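Local coordinates for lipoate-protein ligase, putative (Streptococcus pneumoniae, PDB 1VQZ) that is a putative lipoate-protein ligase, built from a ligase catalytic domain of the LplA/LipB family and a bacterial lipoate-ligase C-terminal region, at residues 160-164 / 165-169; 168-171 / 172-176. All coordinates share one frame; numbering follows the deposited sequence.

Both contacts are local and follow one another along the chain, sharing Ser168 and Val169, with centres about 14 Å apart. Contact 1 (160-164 / 165-169) lies where strand 154-162, an inner strand of the large mixed sheet, gives way to the loop before helix 169-173. Contact 2 (168-171 / 172-176) takes over there, covering that short helix and its exit into extended chain. The two lie on the same side of the chain's centre and within the range of the ligase catalytic domain. Together they carry the backbone from the eight-stranded sheet across to the three-stranded sheet and helix 67-73, against which helix 169-173 packs.

Contact 1: 160-164 / 165-169; sequences CLLFD and VDLSV
Leu162 and Val165 make the main apolar contact, as the chain leaves strand 154-162 and turns back past its last side chain. The CD2 methyl of Leu162 lies 3.9 Å from CG2 of Val165, the two side chains crossing at a slant. Val165 presents this methyl because CG2 stands beside its own backbone N while CG1 is anti to that N (chi1 -177°). The other branch of Leu162 reaches further along the loop, its CD1 lying 4.3 Å from CD2 of Leu167, a looser touch. Asn93 borders Leu162 and Val165, and Tyr88 also touches Val165.

Among the polar groups, a water joins the two sides of the bend: it lies 2.9 Å from Asp164 OD1 and 2.8 Å from Val165 O and can donate to either, though more acceptors are in its reach than it has protons. The backbone N of Val165 is bonded to the side chain of Asn195, and that of Asp166 to Asp90, so side chains from other parts of the domain hold the loop at successive residues.

Two bonds from Ser168 meet on a single oxygen, Asp166 OD1: Ser168 OG at 2.7 Å and Ser168 N at 3.1 Å, the latter with an N-H...O angle of 159°. Both donors come from the same face of the carboxylate; the hydroxyl meets the syn side, 30° out of plane, whereas the amide lies above the plane. This double grip probably limits rotation of the carboxylate. Both bonds lie within the type I beta turn from Asp166 to Val169, and the one to Ser168 N forms an Asx turn that caps the turn leading into helix 169-173, at the passage from an inner strand of the large sheet to a short helix of the catalytic domain.

Contact 2: 168-171 / 172-176; sequences SVLA and NALKV
Asn172 carries the flat side-chain group of this contact, a carboxamide at the exposed flank of the one-turn helix 169-173. Its ND2 end is turned back toward the start of the helix, 3.4 Å from Ser168 O, but at an angle too poor for a hydrogen bond. With CG beside the backbone N (chi1 -65°), the amide is swung back toward the N-terminal end of the helix, and its OD1 comes no nearer to 168-171 than 4.1 Å, at Ala171 C. Tyr69 of helix 67-73 also touches Asn172.

The backbone bonds mix helical and tighter turns. Ala173 N donates to Val169 O at 3.0 Å, in the carbonyl plane, and a weak bond from Asn172 N shares that acceptor. Leu170 O likewise receives weak bonds from Ala173 N and Leu174 N, as the helix ends and Leu174 leaves helical geometry.

On the flank facing the three-stranded sheet, Ile53 touches Leu170 and Ala173. Leu170 and Leu174 close the apolar side across the helix end: CG of Leu174 sits 3.4 Å from Leu170 O, and CD1 of Leu174 lies 3.9 Å from CD1 of Leu170.

Contact 1: 160-164 / 165-169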
ATOM      1  N   CYS A 160       3.149   3.766   7.105  1.00 33.45           N
ATOM      2  CA  CYS A 160       4.532   3.894   7.604  1.00 33.32           C
ATOM      3  C   CYS A 160       4.677   5.176   8.443  1.00 29.60           C
ATOM      4  O   CYS A 160       4.274   6.266   8.021  1.00 27.38           O
ATOM      5  CB  CYS A 160       5.504   4.023   6.395  1.00 31.67           C
ATOM      6  SG  CYS A 160       5.479   2.584   5.326  1.00 41.61           S
ATOM      7  N   LEU A 161       5.274   5.049   9.613  1.00 29.18           N
ATOM      8  CA  LEU A 161       5.699   6.199  10.403  1.00 27.76           C
ATOM      9  C   LEU A 161       7.223   6.297  10.266  1.00 28.99           C
ATOM     10  O   LEU A 161       7.944   5.336  10.562  1.00 27.12           O
ATOM     11  CB  LEU A 161       5.313   5.979  11.860  1.00 30.61           C
ATOM     12  CG  LEU A 161       3.812   6.072  12.145  1.00 29.05           C
ATOM     13  CD1 LEU A 161       3.401   5.178  13.299  1.00 30.48           C
ATOM     14  CD2 LEU A 161       3.429   7.516  12.459  1.00 28.90           C
ATOM     15  N   LEU A 162       7.700   7.435   9.764  1.00 29.68           N
ATOM     16  CA  LEU A 162       9.139   7.645   9.524  1.00 27.85           C
ATOM     17  C   LEU A 162       9.758   8.084  10.828  1.00 28.16           C
ATOM     18  O   LEU A 162       9.592   9.218  11.237  1.00 26.55           O
ATOM     19  CB  LEU A 162       9.416   8.697   8.438  1.00 31.15           C
ATOM     20  CG  LEU A 162       8.675   8.521   7.098  1.00 29.45           C
ATOM     21  CD1 LEU A 162       9.014   9.676   6.124  1.00 33.43           C
ATOM     22  CD2 LEU A 162       8.980   7.183   6.494  1.00 30.97           C
ATOM     23  N   PHE A 163      10.457   7.143  11.478  1.00 27.58           N
ATOM     24  CA  PHE A 163      11.091   7.432  12.708  1.00 26.05           C
ATOM     25  C   PHE A 163      12.545   7.839  12.508  1.00 27.49           C
ATOM     26  O   PHE A 163      12.951   8.903  12.991  1.00 26.45           O
ATOM     27  CB  PHE A 163      10.892   6.312  13.727  1.00 26.68           C
ATOM     28  CG  PHE A 163      11.406   6.676  15.087  1.00 22.19           C
ATOM     29  CD1 PHE A 163      12.737   6.438  15.424  1.00 28.16           C
ATOM     30  CD2 PHE A 163      10.570   7.299  15.999  1.00 23.99           C
ATOM     31  CE1 PHE A 163      13.209   6.856  16.668  1.00 32.55           C
ATOM     32  CE2 PHE A 163      11.031   7.714  17.220  1.00 24.72           C
ATOM     33  CZ  PHE A 163      12.342   7.500  17.550  1.00 27.99           C
ATOM     34  N   ASP A 164      13.317   7.034  11.794  1.00 28.48           N
ATOM     35  CA  ASP A 164      14.686   7.431  11.409  1.00 28.69           C
ATOM     36  C   ASP A 164      15.142   6.670  10.171  1.00 27.39           C
ATOM     37  O   ASP A 164      16.213   6.065  10.126  1.00 27.65           O
ATOM     38  CB  ASP A 164      15.682   7.219  12.570  1.00 30.26           C
ATOM     39  CG  ASP A 164      17.050   7.927  12.353  1.00 30.60           C
ATOM     40  OD1 ASP A 164      17.219   8.777  11.433  1.00 29.35           O
ATOM     41  OD2 ASP A 164      17.965   7.672  13.192  1.00 32.76           O
ATOM     42  N   VAL A 165      14.286   6.682   9.168  1.00 27.02           N
ATOM     43  CA  VAL A 165      14.517   5.956   7.961  1.00 24.10           C
ATOM     44  C   VAL A 165      15.654   6.636   7.190  1.00 24.02           C
ATOM     45  O   VAL A 165      15.767   7.879   7.175  1.00 27.22           O
ATOM     46  CB  VAL A 165      13.214   5.915   7.116  1.00 25.76           C
ATOM     47  CG1 VAL A 165      13.406   5.068   5.827  1.00 30.15           C
ATOM     48  CG2 VAL A 165      12.076   5.369   7.970  1.00 27.40           C
ATOM     49  N   ASP A 166      16.475   5.850   6.517  1.00 26.36           N
ATOM     50  CA  ASP A 166      17.426   6.419   5.547  1.00 29.20           C
ATOM     51  C   ASP A 166      16.644   6.809   4.298  1.00 28.81           C
ATOM     52  O   ASP A 166      16.215   5.961   3.515  1.00 29.35           O
ATOM     53  CB  ASP A 166      18.533   5.414   5.276  1.00 29.58           C
ATOM     54  CG  ASP A 166      19.658   5.973   4.421  1.00 32.98           C
ATOM     55  OD1 ASP A 166      19.558   7.110   3.883  1.00 32.07           O
ATOM     56  OD2 ASP A 166      20.646   5.224   4.273  1.00 32.92           O
ATOM     57  N   LEU A 167      16.436   8.114   4.125  1.00 30.56           N
ATOM     58  CA  LEU A 167      15.610   8.628   3.034  1.00 29.54           C
ATOM     59  C   LEU A 167      16.378   8.670   1.701  1.00 30.48           C
ATOM     60  O   LEU A 167      15.807   9.079   0.698  1.00 27.34           O
ATOM     61  CB  LEU A 167      15.088  10.039   3.362  1.00 29.31           C
ATOM     62  CG  LEU A 167      14.304  10.214   4.666  1.00 33.80           C
ATOM     63  CD1 LEU A 167      13.982  11.725   4.921  1.00 39.41           C
ATOM     64  CD2 LEU A 167      13.071   9.353   4.691  1.00 40.33           C
ATOM     65  N   SER A 168      17.663   8.277   1.697  1.00 28.81           N
ATOM     66  CA  SER A 168      18.484   8.336   0.487  1.00 29.67           C
ATOM     67  C   SER A 168      18.467   7.055  -0.354  1.00 30.62           C
ATOM     68  O   SER A 168      18.958   7.048  -1.485  1.00 30.66           O
ATOM     69  CB  SER A 168      19.938   8.681   0.846  1.00 31.11           C
ATOM     70  OG  SER A 168      20.609   7.548   1.385  1.00 30.99           O
ATOM     71  N   VAL A 169      17.914   5.974   0.185  1.00 27.31           N
ATOM     72  CA  VAL A 169      18.039   4.676  -0.463  1.00 28.37           C
ATOM     73  C   VAL A 169      17.072   4.514  -1.641  1.00 28.42           C
ATOM     74  O   VAL A 169      17.476   4.061  -2.705  1.00 29.25           O
ATOM     75  CB  VAL A 169      17.854   3.514   0.570  1.00 25.42           C
ATOM     76  CG1 VAL A 169      18.014   2.130  -0.077  1.00 30.96           C
ATOM     77  CG2 VAL A 169      18.793   3.677   1.714  1.00 28.61           C
TER
HETATM   78  O   HOH W   1      18.058   8.591   8.704  1.00 39.26           O

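Contact 2: 168-171 / 172-176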
ATOM      1  N   SER A 168      17.663   8.277   1.697  1.00 28.81           N
ATOM      2  CA  SER A 168      18.484   8.336   0.487  1.00 29.67           C
ATOM      3  C   SER A 168      18.467   7.055  -0.354  1.00 30.62           C
ATOM      4  O   SER A 168      18.958   7.048  -1.485  1.00 30.66           O
ATOM      5  CB  SER A 168      19.938   8.681   0.846  1.00 31.11           C
ATOM      6  OG  SER A 168      20.609   7.548   1.385  1.00 30.99           O
ATOM      7  N   VAL A 169      17.914   5.974   0.185  1.00 27.31           N
ATOM      8  CA  VAL A 169      18.039   4.676  -0.463  1.00 28.37           C
ATOM      9  C   VAL A 169      17.072   4.514  -1.641  1.00 28.42           C
ATOM     10  O   VAL A 169      17.476   4.061  -2.705  1.00 29.25           O
ATOM     11  CB  VAL A 169      17.854   3.514   0.570  1.00 25.42           C
ATOM     12  CG1 VAL A 169      18.014   2.130  -0.077  1.00 30.96           C
ATOM     13  CG2 VAL A 169      18.793   3.677   1.714  1.00 28.61           C
ATOM     14  N   LEU A 170      15.810   4.900  -1.463  1.00 26.40           N
ATOM     15  CA  LEU A 170      14.785   4.649  -2.486  1.00 29.42           C
ATOM     16  C   LEU A 170      15.216   5.044  -3.896  1.00 30.49           C
ATOM     17  O   LEU A 170      14.989   4.298  -4.849  1.00 29.55           O
ATOM     18  CB  LEU A 170      13.467   5.404  -2.146  1.00 32.01           C
ATOM     19  CG  LEU A 170      12.273   5.108  -3.081  1.00 30.15           C
ATOM     20  CD1 LEU A 170      11.825   3.634  -2.964  1.00 30.65           C
ATOM     21  CD2 LEU A 170      11.161   6.074  -2.752  1.00 32.19           C
ATOM     22  N   ALA A 171      15.834   6.224  -4.039  1.00 31.79           N
ATOM     23  CA  ALA A 171      16.153   6.735  -5.373  1.00 31.41           C
ATOM     24  C   ALA A 171      17.227   5.861  -6.027  1.00 32.77           C
ATOM     25  O   ALA A 171      17.258   5.749  -7.249  1.00 32.22           O
ATOM     26  CB  ALA A 171      16.613   8.184  -5.315  1.00 31.53           C
ATOM     27  N   ASN A 172      18.104   5.257  -5.213  1.00 33.55           N
ATOM     28  CA  ASN A 172      19.140   4.344  -5.703  1.00 33.74           C
ATOM     29  C   ASN A 172      18.565   2.955  -6.009  1.00 33.50           C
ATOM     30  O   ASN A 172      19.103   2.251  -6.854  1.00 31.67           O
ATOM     31  CB  ASN A 172      20.322   4.250  -4.716  1.00 33.01           C
ATOM     32  CG  ASN A 172      21.089   5.573  -4.569  1.00 38.11           C
ATOM     33  OD1 ASN A 172      21.282   6.297  -5.534  1.00 28.91           O
ATOM     34  ND2 ASN A 172      21.520   5.880  -3.355  1.00 39.94           N
ATOM     35  N   ALA A 173      17.471   2.570  -5.347  1.00 32.43           N
ATOM     36  CA  ALA A 173      16.889   1.202  -5.529  1.00 31.61           C
ATOM     37  C   ALA A 173      15.912   1.074  -6.689  1.00 30.52           C
ATOM     38  O   ALA A 173      15.551  -0.042  -7.078  1.00 33.01           O
ATOM     39  CB  ALA A 173      16.245   0.712  -4.251  1.00 31.67           C
ATOM     40  N   LEU A 174      15.475   2.209  -7.224  1.00 28.93           N
ATOM     41  CA  LEU A 174      14.469   2.259  -8.293  1.00 29.60           C
ATOM     42  C   LEU A 174      15.187   2.606  -9.592  1.00 30.97           C
ATOM     43  O   LEU A 174      16.193   3.259  -9.562  1.00 27.68           O
ATOM     44  CB  LEU A 174      13.402   3.314  -7.986  1.00 32.22           C
ATOM     45  CG  LEU A 174      12.430   3.107  -6.791  1.00 35.25           C
ATOM     46  CD1 LEU A 174      11.335   4.156  -6.791  1.00 38.31           C
ATOM     47  CD2 LEU A 174      11.821   1.730  -6.775  1.00 30.25           C
ATOM     48  N   LYS A 175      14.664   2.135 -10.716  1.00 33.65           N
ATOM     49  CA  LYS A 175      15.142   2.515 -12.032  1.00 35.24           C
ATOM     50  C   LYS A 175      14.039   3.153 -12.885  1.00 33.63           C
ATOM     51  O   LYS A 175      12.847   3.053 -12.589  1.00 33.45           O
ATOM     52  CB  LYS A 175      15.668   1.285 -12.776  1.00 37.84           C
ATOM     53  CG  LYS A 175      14.624   0.172 -12.983  1.00 31.76           C
ATOM     54  CD  LYS A 175      14.862  -0.559 -14.266  1.00 39.57           C
ATOM     55  CE  LYS A 175      14.385  -2.004 -14.229  1.00 40.87           C
ATOM     56  NZ  LYS A 175      14.731  -2.723 -15.506  1.00 43.24           N
ATOM     57  N   VAL A 176      14.464   3.802 -13.956  1.00 33.24           N
ATOM     58  CA  VAL A 176      13.565   4.278 -15.008  1.00 36.83           C
ATOM     59  C   VAL A 176      13.464   3.215 -16.119  1.00 37.34           C
ATOM     60  O   VAL A 176      14.477   2.895 -16.778  1.00 38.83           O
ATOM     61  CB  VAL A 176      14.059   5.645 -15.569  1.00 36.86           C
ATOM     62  CG1 VAL A 176      13.147   6.152 -16.690  1.00 41.90           C
ATOM     63  CG2 VAL A 176      14.126   6.669 -14.432  1.00 37.28           C
TER